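Local coordinates for protein sugar-binding transcriptional regulator, LacI family (Enterococcus faecalis, PDB 3CS3) that probably regulates transcription as a DNA-binding LacI-family repressor whose periplasmic-binding-protein-like region is expected to sense a sugar effector, at residues A[98-110]-A[131-144]. Numbering follows the deposited sequence.
Sequences VLLDNRGGATQAI and YDSQERLAVSTREL
Asn102 packs its side chain among Tyr131, Asp132, Glu135 and Arg136, a knob-into-hole fit of the first residue of helix 102-110 against the first two turns of helix 131-144. The fold is the two-domain periplasmic-binding-protein type of LacI regulators. Here the chain leaves strand 95-100 of one domain's sheet and crosses into the other domain, where helix 102-110 runs beside helix 131-144, their axes 44° apart. Arg136 grips Asn102 OD1 side-on, with NE and NH2 each 2.9 Å from that one oxygen. NH2 comes nearly along the C=O axis, while NE sits above the carbonyl plane. The amide's other end, ND2, donates to Asp132 OD1 (2.9 Å) from above the carboxylate plane. Bonds at both ends set which way round the amide lies. Arg103 reaches out with an extended chain from CG to NE, and its NE forms a salt bridge with Glu135 OE1 at 2.8 Å; the oxygen lies in the guanidinium plane, but the nitrogen stands above the carboxylate plane. Further along, Ala106 CB lies 3.8 Å from Val139 CG1, and Ile110 CG1 rests on Leu144 CD2. Phe212 makes a cation-pi contact with Arg136. Asp132 OD2 and Arg136 NH2 also hydrogen-bond a glycerol, probably from the crystallisation liquor; the site is consistent with the effector cleft of LacI-family relatives. A water accepts from Leu100 N and donates to Asp132 OD1 at 2.7 Å.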
loop_
_atom_site.group_PDB
_atom_site.type_symbol
_atom_site.label_atom_id
_atom_site.label_comp_id
_atom_site.label_asym_id
_atom_site.label_seq_id
_atom_site.Cartn_x
_atom_site.Cartn_y
_atom_site.Cartn_z
ATOM N N VAL A 98 -3.223 -5.990 -20.547
ATOM C CA VAL A 98 -2.556 -7.045 -19.778
ATOM C C VAL A 98 -3.453 -7.389 -18.593
ATOM O O VAL A 98 -3.423 -6.724 -17.559
ATOM C CB VAL A 98 -1.118 -6.676 -19.307
ATOM C CG1 VAL A 98 -0.441 -7.894 -18.683
ATOM C CG2 VAL A 98 -0.274 -6.168 -20.461
ATOM N N LEU A 99 -4.261 -8.428 -18.764
ATOM C CA LEU A 99 -5.345 -8.728 -17.830
ATOM C C LEU A 99 -5.095 -9.993 -17.027
ATOM O O LEU A 99 -4.379 -10.883 -17.474
ATOM C CB LEU A 99 -6.663 -8.863 -18.591
ATOM C CG LEU A 99 -7.086 -7.729 -19.528
ATOM C CD1 LEU A 99 -8.412 -8.064 -20.175
ATOM C CD2 LEU A 99 -7.176 -6.401 -18.795
ATOM N N LEU A 100 -5.683 -10.067 -15.835
ATOM C CA LEU A 100 -5.682 -11.316 -15.083
ATOM C C LEU A 100 -6.611 -12.308 -15.760
ATOM O O LEU A 100 -7.636 -11.926 -16.327
ATOM C CB LEU A 100 -6.145 -11.108 -13.640
ATOM C CG LEU A 100 -5.352 -10.175 -12.730
ATOM C CD1 LEU A 100 -6.016 -10.112 -11.369
ATOM C CD2 LEU A 100 -3.909 -10.624 -12.608
ATOM N N ASP A 101 -6.245 -13.582 -15.699
ATOM C CA ASP A 101 -7.141 -14.656 -16.095
ATOM C C ASP A 101 -8.212 -14.849 -15.009
ATOM O O ASP A 101 -8.101 -15.725 -14.142
ATOM C CB ASP A 101 -6.339 -15.934 -16.331
ATOM C CG ASP A 101 -7.180 -17.062 -16.884
ATOM O OD1 ASP A 101 -8.098 -16.798 -17.695
ATOM O OD2 ASP A 101 -6.908 -18.218 -16.508
ATOM N N ASN A 102 -9.234 -13.996 -15.063
ATOM C CA ASN A 102 -10.330 -13.998 -14.096
ATOM C C ASN A 102 -11.199 -15.245 -14.194
ATOM O O ASN A 102 -11.688 -15.746 -13.184
ATOM C CB ASN A 102 -11.202 -12.757 -14.281
ATOM C CG ASN A 102 -10.482 -11.474 -13.928
ATOM O OD1 ASN A 102 -9.917 -11.340 -12.841
ATOM N ND2 ASN A 102 -10.510 -10.516 -14.845
ATOM N N ARG A 103 -11.376 -15.737 -15.417
ATOM C CA ARG A 103 -12.162 -16.941 -15.677
ATOM C C ARG A 103 -11.500 -18.198 -15.123
ATOM O O ARG A 103 -12.163 -19.015 -14.500
ATOM C CB ARG A 103 -12.483 -17.056 -17.170
ATOM C CG ARG A 103 -13.349 -15.886 -17.636
ATOM C CD ARG A 103 -13.812 -15.988 -19.070
ATOM N NE ARG A 103 -14.881 -15.024 -19.332
ATOM C CZ ARG A 103 -16.150 -15.345 -19.569
ATOM N NH1 ARG A 103 -16.527 -16.618 -19.604
ATOM N NH2 ARG A 103 -17.043 -14.388 -19.786
ATOM N N GLY A 104 -10.195 -18.329 -15.312
ATOM C CA GLY A 104 -9.451 -19.446 -14.739
ATOM C C GLY A 104 -9.301 -19.359 -13.231
ATOM O O GLY A 104 -9.313 -20.382 -12.550
ATOM N N GLY A 105 -9.157 -18.136 -12.716
ATOM C CA GLY A 105 -9.042 -17.907 -11.281
ATOM C C GLY A 105 -10.325 -18.196 -10.527
ATOM O O GLY A 105 -10.305 -18.867 -9.497
ATOM N N ALA A 106 -11.443 -17.688 -11.040
ATOM C CA ALA A 106 -12.742 -17.930 -10.427
ATOM C C ALA A 106 -13.166 -19.394 -10.548
ATOM O O ALA A 106 -13.792 -19.917 -9.634
ATOM C CB ALA A 106 -13.802 -17.007 -11.009
ATOM N N THR A 107 -12.807 -20.046 -11.658
ATOM C CA THR A 107 -13.065 -21.481 -11.854
ATOM C C THR A 107 -12.315 -22.320 -10.825
ATOM O O THR A 107 -12.880 -23.240 -10.243
ATOM C CB THR A 107 -12.685 -21.958 -13.281
ATOM O OG1 THR A 107 -13.504 -21.289 -14.242
ATOM C CG2 THR A 107 -12.880 -23.458 -13.451
ATOM N N GLN A 108 -11.052 -21.979 -10.590
ATOM C CA GLN A 108 -10.235 -22.688 -9.609
ATOM C C GLN A 108 -10.725 -22.508 -8.171
ATOM O O GLN A 108 -10.619 -23.427 -7.362
ATOM C CB GLN A 108 -8.768 -22.288 -9.747
ATOM C CG GLN A 108 -8.057 -22.980 -10.912
ATOM C CD GLN A 108 -6.690 -22.385 -11.211
ATOM O OE1 GLN A 108 -5.663 -23.054 -11.067
ATOM N NE2 GLN A 108 -6.670 -21.123 -11.625
ATOM N N ALA A 109 -11.278 -21.337 -7.861
ATOM C CA ALA A 109 -11.815 -21.079 -6.525
ATOM C C ALA A 109 -13.154 -21.759 -6.322
ATOM O O ALA A 109 -13.390 -22.381 -5.290
ATOM C CB ALA A 109 -11.952 -19.602 -6.281
ATOM N N ILE A 110 -14.022 -21.642 -7.318
ATOM C CA ILE A 110 -15.380 -22.149 -7.216
ATOM C C ILE A 110 -15.437 -23.689 -7.310
ATOM O O ILE A 110 -16.389 -24.312 -6.830
ATOM C CB ILE A 110 -16.311 -21.431 -8.234
ATOM C CG1 ILE A 110 -17.667 -21.121 -7.606
ATOM C CG2 ILE A 110 -16.418 -22.187 -9.538
ATOM C CD1 ILE A 110 -17.658 -19.879 -6.725
ATOM N N TYR A 131 -14.802 -4.662 -14.745
ATOM C CA TYR A 131 -14.619 -5.843 -15.600
ATOM C C TYR A 131 -14.183 -7.116 -14.873
ATOM O O TYR A 131 -14.676 -8.202 -15.185
ATOM C CB TYR A 131 -13.632 -5.501 -16.721
ATOM C CG TYR A 131 -13.101 -6.665 -17.529
ATOM C CD1 TYR A 131 -13.828 -7.179 -18.600
ATOM C CD2 TYR A 131 -11.854 -7.226 -17.247
ATOM C CE1 TYR A 131 -13.346 -8.237 -19.353
ATOM C CE2 TYR A 131 -11.363 -8.290 -17.993
ATOM C CZ TYR A 131 -12.113 -8.787 -19.048
ATOM O OH TYR A 131 -11.638 -9.839 -19.796
ATOM N N ASP A 132 -13.260 -6.977 -13.920
ATOM C CA ASP A 132 -12.672 -8.117 -13.213
ATOM C C ASP A 132 -13.697 -8.870 -12.389
ATOM O O ASP A 132 -13.670 -10.100 -12.333
ATOM C CB ASP A 132 -11.530 -7.666 -12.297
ATOM C CG ASP A 132 -10.209 -7.483 -13.034
ATOM O OD1 ASP A 132 -10.147 -7.675 -14.269
ATOM O OD2 ASP A 132 -9.219 -7.152 -12.356
ATOM N N SER A 133 -14.588 -8.115 -11.750
ATOM C CA SER A 133 -15.680 -8.672 -10.971
ATOM C C SER A 133 -16.739 -9.311 -11.877
ATOM O O SER A 133 -17.240 -10.387 -11.558
ATOM C CB SER A 133 -16.298 -7.594 -10.080
ATOM O OG SER A 133 -17.241 -8.157 -9.193
ATOM N N GLN A 134 -17.052 -8.652 -13.002
ATOM C CA GLN A 134 -17.981 -9.171 -14.023
ATOM C C GLN A 134 -17.584 -10.548 -14.547
ATOM O O GLN A 134 -18.412 -11.455 -14.604
ATOM C CB GLN A 134 -18.066 -8.219 -15.212
ATOM C CG GLN A 134 -18.835 -6.937 -14.970
ATOM C CD GLN A 134 -18.738 -5.964 -16.137
ATOM O OE1 GLN A 134 -17.947 -6.154 -17.070
ATOM N NE2 GLN A 134 -19.540 -4.910 -16.088
ATOM N N GLU A 135 -16.316 -10.688 -14.928
ATOM C CA GLU A 135 -15.763 -11.954 -15.404
ATOM C C GLU A 135 -15.773 -13.020 -14.324
ATOM O O GLU A 135 -16.105 -14.171 -14.600
ATOM C CB GLU A 135 -14.325 -11.756 -15.880
ATOM C CG GLU A 135 -14.200 -10.919 -17.114
ATOM C CD GLU A 135 -14.469 -11.704 -18.374
ATOM O OE1 GLU A 135 -13.643 -12.581 -18.716
ATOM O OE2 GLU A 135 -15.501 -11.434 -19.025
ATOM N N ARG A 136 -15.392 -12.626 -13.104
ATOM C CA ARG A 136 -15.358 -13.530 -11.959
ATOM C C ARG A 136 -16.761 -14.006 -11.607
ATOM O O ARG A 136 -16.956 -15.176 -11.300
ATOM C CB ARG A 136 -14.695 -12.865 -10.750
ATOM C CG ARG A 136 -13.178 -12.962 -10.736
ATOM C CD ARG A 136 -12.542 -11.977 -9.753
ATOM N NE ARG A 136 -11.242 -11.527 -10.249
ATOM C CZ ARG A 136 -10.446 -10.651 -9.643
ATOM N NH1 ARG A 136 -10.790 -10.102 -8.483
ATOM N NH2 ARG A 136 -9.293 -10.324 -10.205
ATOM N N LEU A 137 -17.726 -13.093 -11.688
ATOM C CA LEU A 137 -19.130 -13.400 -11.447
ATOM C C LEU A 137 -19.730 -14.309 -12.519
ATOM O O LEU A 137 -20.422 -15.266 -12.189
ATOM C CB LEU A 137 -19.947 -12.114 -11.325
ATOM C CG LEU A 137 -21.273 -12.193 -10.581
ATOM C CD1 LEU A 137 -21.086 -12.843 -9.222
ATOM C CD2 LEU A 137 -21.848 -10.794 -10.440
ATOM N N ALA A 138 -19.440 -14.024 -13.787
ATOM C CA ALA A 138 -19.985 -14.796 -14.914
ATOM C C ALA A 138 -19.573 -16.261 -14.881
ATOM O O ALA A 138 -20.336 -17.138 -15.275
ATOM C CB ALA A 138 -19.579 -14.173 -16.243
ATOM N N VAL A 139 -18.365 -16.511 -14.400
ATOM C CA VAL A 139 -17.818 -17.857 -14.332
ATOM C C VAL A 139 -18.248 -18.579 -13.046
ATOM O O VAL A 139 -18.541 -19.781 -13.075
ATOM C CB VAL A 139 -16.280 -17.819 -14.550
ATOM C CG1 VAL A 139 -15.557 -18.930 -13.805
ATOM C CG2 VAL A 139 -15.989 -17.891 -16.030
ATOM N N SER A 140 -18.303 -17.832 -11.940
ATOM C CA SER A 140 -18.725 -18.360 -10.642
ATOM C C SER A 140 -20.172 -18.835 -10.677
ATOM O O SER A 140 -20.450 -19.972 -10.306
ATOM C CB SER A 140 -18.565 -17.308 -9.542
ATOM O OG SER A 140 -17.219 -16.906 -9.411
ATOM N N THR A 141 -21.071 -17.959 -11.137
ATOM C CA THR A 141 -22.502 -18.256 -11.234
ATOM C C THR A 141 -22.799 -19.404 -12.207
ATOM O O THR A 141 -23.631 -20.257 -11.903
ATOM C CB THR A 141 -23.325 -17.014 -11.635
ATOM O OG1 THR A 141 -22.855 -16.514 -12.891
ATOM C CG2 THR A 141 -23.201 -15.921 -10.580
ATOM N N ARG A 142 -22.108 -19.427 -13.349
ATOM C CA ARG A 142 -22.228 -20.514 -14.332
ATOM C C ARG A 142 -21.881 -21.889 -13.748
ATOM O O ARG A 142 -22.628 -22.854 -13.938
ATOM C CB ARG A 142 -21.363 -20.229 -15.567
ATOM C CG ARG A 142 -21.271 -21.373 -16.579
ATOM C CD ARG A 142 -20.272 -21.077 -17.696
ATOM N NE ARG A 142 -18.877 -21.252 -17.283
ATOM C CZ ARG A 142 -17.817 -20.947 -18.036
ATOM N NH1 ARG A 142 -16.593 -21.147 -17.566
ATOM N NH2 ARG A 142 -17.970 -20.441 -19.254
ATOM N N GLU A 143 -20.763 -21.970 -13.027
ATOM C CA GLU A 143 -20.326 -23.239 -12.443
ATOM C C GLU A 143 -21.169 -23.670 -11.245
ATOM O O GLU A 143 -21.362 -24.865 -11.026
ATOM C CB GLU A 143 -18.848 -23.194 -12.059
ATOM C CG GLU A 143 -17.880 -23.073 -13.234
ATOM C CD GLU A 143 -17.847 -24.307 -14.122
ATOM O OE1 GLU A 143 -17.881 -25.440 -13.592
ATOM O OE2 GLU A 143 -17.774 -24.139 -15.356
ATOM N N LEU A 144 -21.663 -22.705 -10.473
ATOM C CA LEU A 144 -22.523 -23.013 -9.330
ATOM C C LEU A 144 -23.880 -23.542 -9.791
ATOM O O LEU A 144 -24.405 -24.492 -9.211
ATOM C CB LEU A 144 -22.680 -21.802 -8.400
ATOM C CG LEU A 144 -21.443 -21.434 -7.567
ATOM C CD1 LEU A 144 -21.659 -20.134 -6.827
ATOM C CD2 LEU A 144 -21.001 -22.537 -6.606
HETATM O O HOH W 1 -7.557 -7.757 -14.981
HETATM O O HOH W 2 -10.941 -12.231 -17.678
HETATM O O HOH W 3 -14.905 -22.545 -16.174
#